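PDB 2HZG: mandelate racemase/muconate lactonizing enzyme/Enolase superfamily from Rhodobacter sphaeroides, which belongs to the mandelate racemase/muconate lactonizing enzyme branch of the enolase superfamily, pairing an N-terminal capping domain with a TIM-barrel-like domain and binding sodium in this structure. Local coordinates for residues V31-G42 against I106-R117. Residues are numbered along the deposited sequence; the frame is centred on the assembly and turned at random.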
loop_
_atom_site.group_PDB
_atom_site.type_symbol
_atom_site.label_atom_id
_atom_site.label_comp_id
_atom_site.label_asym_id
_atom_site.label_seq_id
_atom_site.Cartn_x
_atom_site.Cartn_y
_atom_site.Cartn_z
ATOM N N VAL A 31 13.523 6.090 14.502
ATOM C CA VAL A 31 12.641 7.189 14.841
ATOM C C VAL A 31 12.808 7.445 16.321
ATOM O O VAL A 31 12.570 6.549 17.134
ATOM C CB VAL A 31 11.138 6.845 14.572
ATOM C CG1 VAL A 31 10.247 8.016 14.975
ATOM C CG2 VAL A 31 10.877 6.474 13.089
ATOM N N ARG A 32 13.223 8.663 16.666
ATOM C CA ARG A 32 13.310 9.047 18.071
ATOM C C ARG A 32 12.231 10.071 18.350
ATOM O O ARG A 32 12.237 11.155 17.762
ATOM C CB ARG A 32 14.694 9.636 18.410
ATOM C CG ARG A 32 14.867 9.958 19.910
ATOM C CD ARG A 32 16.184 10.663 20.228
ATOM N NE ARG A 32 16.346 11.899 19.473
ATOM C CZ ARG A 32 17.516 12.417 19.101
ATOM N NH1 ARG A 32 18.663 11.810 19.433
ATOM N NH2 ARG A 32 17.538 13.546 18.394
ATOM N N VAL A 33 11.308 9.729 19.241
ATOM C CA VAL A 33 10.248 10.644 19.636
ATOM C C VAL A 33 10.614 11.226 21.012
ATOM O O VAL A 33 11.081 10.485 21.895
ATOM C CB VAL A 33 8.873 9.933 19.687
ATOM C CG1 VAL A 33 7.769 10.900 20.148
ATOM C CG2 VAL A 33 8.514 9.324 18.310
ATOM N N ALA A 34 10.432 12.536 21.171
ATOM C CA ALA A 34 10.624 13.205 22.461
ATOM C C ALA A 34 9.314 13.839 22.911
ATOM O O ALA A 34 8.659 14.543 22.138
ATOM C CB ALA A 34 11.737 14.285 22.376
ATOM N N ALA A 35 8.952 13.604 24.165
ATOM C CA ALA A 35 7.797 14.262 24.761
ATOM C C ALA A 35 8.225 14.737 26.142
ATOM O O ALA A 35 8.360 13.934 27.064
ATOM C CB ALA A 35 6.606 13.306 24.857
ATOM N N GLY A 36 8.475 16.036 26.262
ATOM C CA GLY A 36 8.872 16.635 27.548
ATOM C C GLY A 36 10.087 15.961 28.154
ATOM O O GLY A 36 10.051 15.548 29.305
ATOM N N GLY A 37 11.142 15.806 27.362
ATOM C CA GLY A 37 12.381 15.192 27.858
ATOM C C GLY A 37 12.386 13.670 27.907
ATOM O O GLY A 37 13.445 13.051 28.059
ATOM N N HIS A 38 11.207 13.056 27.799
ATOM C CA HIS A 38 11.105 11.601 27.762
ATOM C C HIS A 38 11.286 11.112 26.323
ATOM O O HIS A 38 10.721 11.699 25.401
ATOM C CB HIS A 38 9.761 11.161 28.316
ATOM C CG HIS A 38 9.563 11.545 29.748
ATOM N ND1 HIS A 38 9.968 10.741 30.792
ATOM C CD2 HIS A 38 9.044 12.663 30.308
ATOM C CE1 HIS A 38 9.677 11.337 31.936
ATOM N NE2 HIS A 38 9.114 12.503 31.669
ATOM N N ILE A 39 12.068 10.043 26.152
ATOM C CA ILE A 39 12.477 9.559 24.830
ATOM C C ILE A 39 11.893 8.174 24.550
ATOM O O ILE A 39 11.734 7.350 25.456
ATOM C CB ILE A 39 14.051 9.526 24.714
ATOM C CG1 ILE A 39 14.627 10.948 24.828
ATOM C CG2 ILE A 39 14.535 8.901 23.413
ATOM C CD1 ILE A 39 14.150 11.911 23.748
ATOM N N GLY A 40 11.550 7.925 23.293
ATOM C CA GLY A 40 11.309 6.566 22.833
ATOM C C GLY A 40 11.854 6.381 21.437
ATOM O O GLY A 40 11.928 7.338 20.652
ATOM N N TRP A 41 12.227 5.145 21.117
ATOM C CA TRP A 41 12.781 4.839 19.810
ATOM C C TRP A 41 11.947 3.789 19.132
ATOM O O TRP A 41 11.398 2.885 19.786
ATOM C CB TRP A 41 14.200 4.280 19.936
ATOM C CG TRP A 41 15.240 5.286 20.195
ATOM C CD1 TRP A 41 15.689 5.706 21.430
ATOM C CD2 TRP A 41 16.019 5.995 19.220
ATOM N NE1 TRP A 41 16.697 6.634 21.272
ATOM C CE2 TRP A 41 16.921 6.833 19.932
ATOM C CE3 TRP A 41 16.052 6.005 17.810
ATOM C CZ2 TRP A 41 17.839 7.667 19.288
ATOM C CZ3 TRP A 41 16.967 6.845 17.172
ATOM C CH2 TRP A 41 17.841 7.671 17.913
ATOM N N GLY A 42 11.897 3.889 17.810
ATOM C CA GLY A 42 11.269 2.867 16.985
ATOM C C GLY A 42 12.019 2.729 15.666
ATOM O O GLY A 42 12.932 3.506 15.374
ATOM N N ILE A 106 7.106 5.278 14.356
ATOM C CA ILE A 106 6.599 6.301 15.285
ATOM C C ILE A 106 5.785 5.658 16.390
ATOM O O ILE A 106 6.013 5.928 17.555
ATOM C CB ILE A 106 5.734 7.357 14.553
ATOM C CG1 ILE A 106 6.616 8.189 13.619
ATOM C CG2 ILE A 106 4.934 8.269 15.564
ATOM C CD1 ILE A 106 5.860 8.907 12.539
ATOM N N GLU A 107 4.853 4.794 16.008
ATOM C CA GLU A 107 3.935 4.156 16.935
ATOM C C GLU A 107 4.693 3.277 17.955
ATOM O O GLU A 107 4.437 3.349 19.158
ATOM C CB GLU A 107 2.874 3.371 16.136
ATOM C CG GLU A 107 1.627 2.905 16.922
ATOM C CD GLU A 107 1.839 1.554 17.615
ATOM O OE1 GLU A 107 3.000 1.028 17.685
ATOM O OE2 GLU A 107 0.833 0.990 18.074
ATOM N N MET A 108 5.629 2.456 17.485
ATOM C CA MET A 108 6.402 1.651 18.419
ATOM C C MET A 108 7.278 2.515 19.345
ATOM O O MET A 108 7.460 2.147 20.504
ATOM C CB MET A 108 7.208 0.540 17.714
ATOM C CG MET A 108 8.457 0.972 17.011
ATOM S SD MET A 108 9.424 -0.413 16.337
ATOM C CE MET A 108 8.216 -1.070 15.174
ATOM N N ALA A 109 7.778 3.658 18.842
ATOM C CA ALA A 109 8.550 4.609 19.666
ATOM C C ALA A 109 7.696 5.212 20.778
ATOM O O ALA A 109 8.214 5.545 21.842
ATOM C CB ALA A 109 9.166 5.734 18.794
ATOM N N LEU A 110 6.390 5.346 20.526
ATOM C CA LEU A 110 5.434 5.791 21.545
ATOM C C LEU A 110 5.254 4.783 22.674
ATOM O O LEU A 110 5.224 5.167 23.851
ATOM C CB LEU A 110 4.065 6.146 20.919
ATOM C CG LEU A 110 4.085 7.233 19.847
ATOM C CD1 LEU A 110 2.644 7.601 19.467
ATOM C CD2 LEU A 110 4.868 8.437 20.368
ATOM N N TRP A 111 5.147 3.504 22.326
ATOM C CA TRP A 111 5.157 2.443 23.319
ATOM C C TRP A 111 6.452 2.403 24.125
ATOM O O TRP A 111 6.406 2.239 25.342
ATOM C CB TRP A 111 4.921 1.090 22.672
ATOM C CG TRP A 111 3.525 0.963 22.109
ATOM C CD1 TRP A 111 3.168 1.050 20.806
ATOM C CD2 TRP A 111 2.325 0.741 22.848
ATOM N NE1 TRP A 111 1.809 0.874 20.678
ATOM C CE2 TRP A 111 1.266 0.699 21.919
ATOM C CE3 TRP A 111 2.037 0.571 24.220
ATOM C CZ2 TRP A 111 -0.061 0.492 22.305
ATOM C CZ3 TRP A 111 0.727 0.374 24.601
ATOM C CH2 TRP A 111 -0.311 0.324 23.650
ATOM N N ASP A 112 7.585 2.549 23.432
ATOM C CA ASP A 112 8.888 2.640 24.076
ATOM C C ASP A 112 8.940 3.834 25.052
ATOM O O ASP A 112 9.318 3.664 26.217
ATOM C CB ASP A 112 10.001 2.724 23.020
ATOM C CG ASP A 112 11.401 2.502 23.621
ATOM O OD1 ASP A 112 11.556 1.593 24.477
ATOM O OD2 ASP A 112 12.340 3.231 23.238
ATOM N N LEU A 113 8.533 5.020 24.578
ATOM C CA LEU A 113 8.523 6.245 25.386
ATOM C C LEU A 113 7.626 6.074 26.620
ATOM O O LEU A 113 8.054 6.299 27.740
ATOM C CB LEU A 113 8.046 7.452 24.549
ATOM C CG LEU A 113 8.196 8.898 25.071
ATOM C CD1 LEU A 113 8.087 9.898 23.908
ATOM C CD2 LEU A 113 7.213 9.256 26.191
ATOM N N LEU A 114 6.380 5.675 26.417
ATOM C CA LEU A 114 5.489 5.510 27.563
ATOM C C LEU A 114 5.994 4.424 28.517
ATOM O O LEU A 114 5.890 4.583 29.727
ATOM C CB LEU A 114 4.026 5.263 27.141
ATOM C CG LEU A 114 3.326 6.501 26.539
ATOM C CD1 LEU A 114 1.885 6.165 26.128
ATOM C CD2 LEU A 114 3.303 7.678 27.499
ATOM N N GLY A 115 6.530 3.323 27.973
ATOM C CA GLY A 115 7.068 2.264 28.811
ATOM C C GLY A 115 8.245 2.729 29.648
ATOM O O GLY A 115 8.325 2.439 30.838
ATOM N N ARG A 116 9.150 3.464 29.026
ATOM C CA ARG A 116 10.297 4.040 29.725
ATOM C C ARG A 116 9.872 5.046 30.797
ATOM O O ARG A 116 10.405 5.035 31.905
ATOM C CB ARG A 116 11.280 4.664 28.729
ATOM C CG ARG A 116 12.036 3.589 27.914
ATOM C CD ARG A 116 12.551 4.148 26.596
ATOM N NE ARG A 116 13.420 5.300 26.824
ATOM C CZ ARG A 116 14.742 5.219 26.961
ATOM N NH1 ARG A 116 15.340 4.038 26.875
ATOM N NH2 ARG A 116 15.463 6.317 27.194
ATOM N N ARG A 117 8.887 5.883 30.484
ATOM C CA ARG A 117 8.397 6.840 31.459
ATOM C C ARG A 117 7.769 6.123 32.653
ATOM O O ARG A 117 8.028 6.478 33.795
ATOM C CB ARG A 117 7.395 7.811 30.830
ATOM C CG ARG A 117 6.867 8.839 31.839
ATOM C CD ARG A 117 6.023 9.892 31.183
ATOM N NE ARG A 117 5.133 10.525 32.154
ATOM C CZ ARG A 117 3.898 10.107 32.426
ATOM N NH1 ARG A 117 3.383 9.053 31.794
ATOM N NH2 ARG A 117 3.172 10.752 33.336
HETATM O O HOH W 1 13.615 8.936 28.369
HETATM O O HOH W 2 10.529 7.948 27.874
#
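Strand 38-42 runs at 141° to helix 106-117, their axes only 5.7 Å apart, with Gly40 set against Leu113 and Gly42 against Ala109. Two glycines permit this: a side chain on either would run into the helix, and without one the backbones meet through CA-H...O contacts, Gly40 CA lying 3.4 Å from Ala109 O. Ala109 CA and Leu113 CA make CA-H...O contacts with Trp41 O and Ile39 O respectively. Ala109 suits so close a crossing because its lone methyl fits against the Trp41-Gly42 peptide and reaches Val33 CG2, 3.7 Å away. Leu113, the residue most covered by the hairpin, spreads its two methyls towards the turn: CD1 lies 3.5 Å from His38 O and meets Val33 CG1 and Ala35 CB, while CD2 rests on His38 CB. This is the N-terminal domain of the enolase superfamily, where a three-stranded antiparallel sheet packs against helices; the hairpin, closed by a type I' turn at Gly36-Gly37, lays one face on helix 99-118, and Ile82 of helix 79-92 packs on Leu110. A chi1 of -167° swings the Asp112 carboxylate away from its backbone N and across to the edge of the strand, where OD2 accepts Trp41 N at 2.9 Å through its anti lone pair, nearly straight (165°). OD1 takes Leu362 N, joining the strand to a distant part of the chain. Arg116 bends at chi3 so that NE gives Ile39 O a bent hydrogen bond of 3.0 Å, from above the carbonyl plane; a water bonded to Leu113 O also donates to that oxygen. At the more exposed end, the extended Arg117 chain passes over the His38 ring, CD 3.9 Å above its centre in a CH-pi contact, guanidinium nearly perpendicular to imidazole.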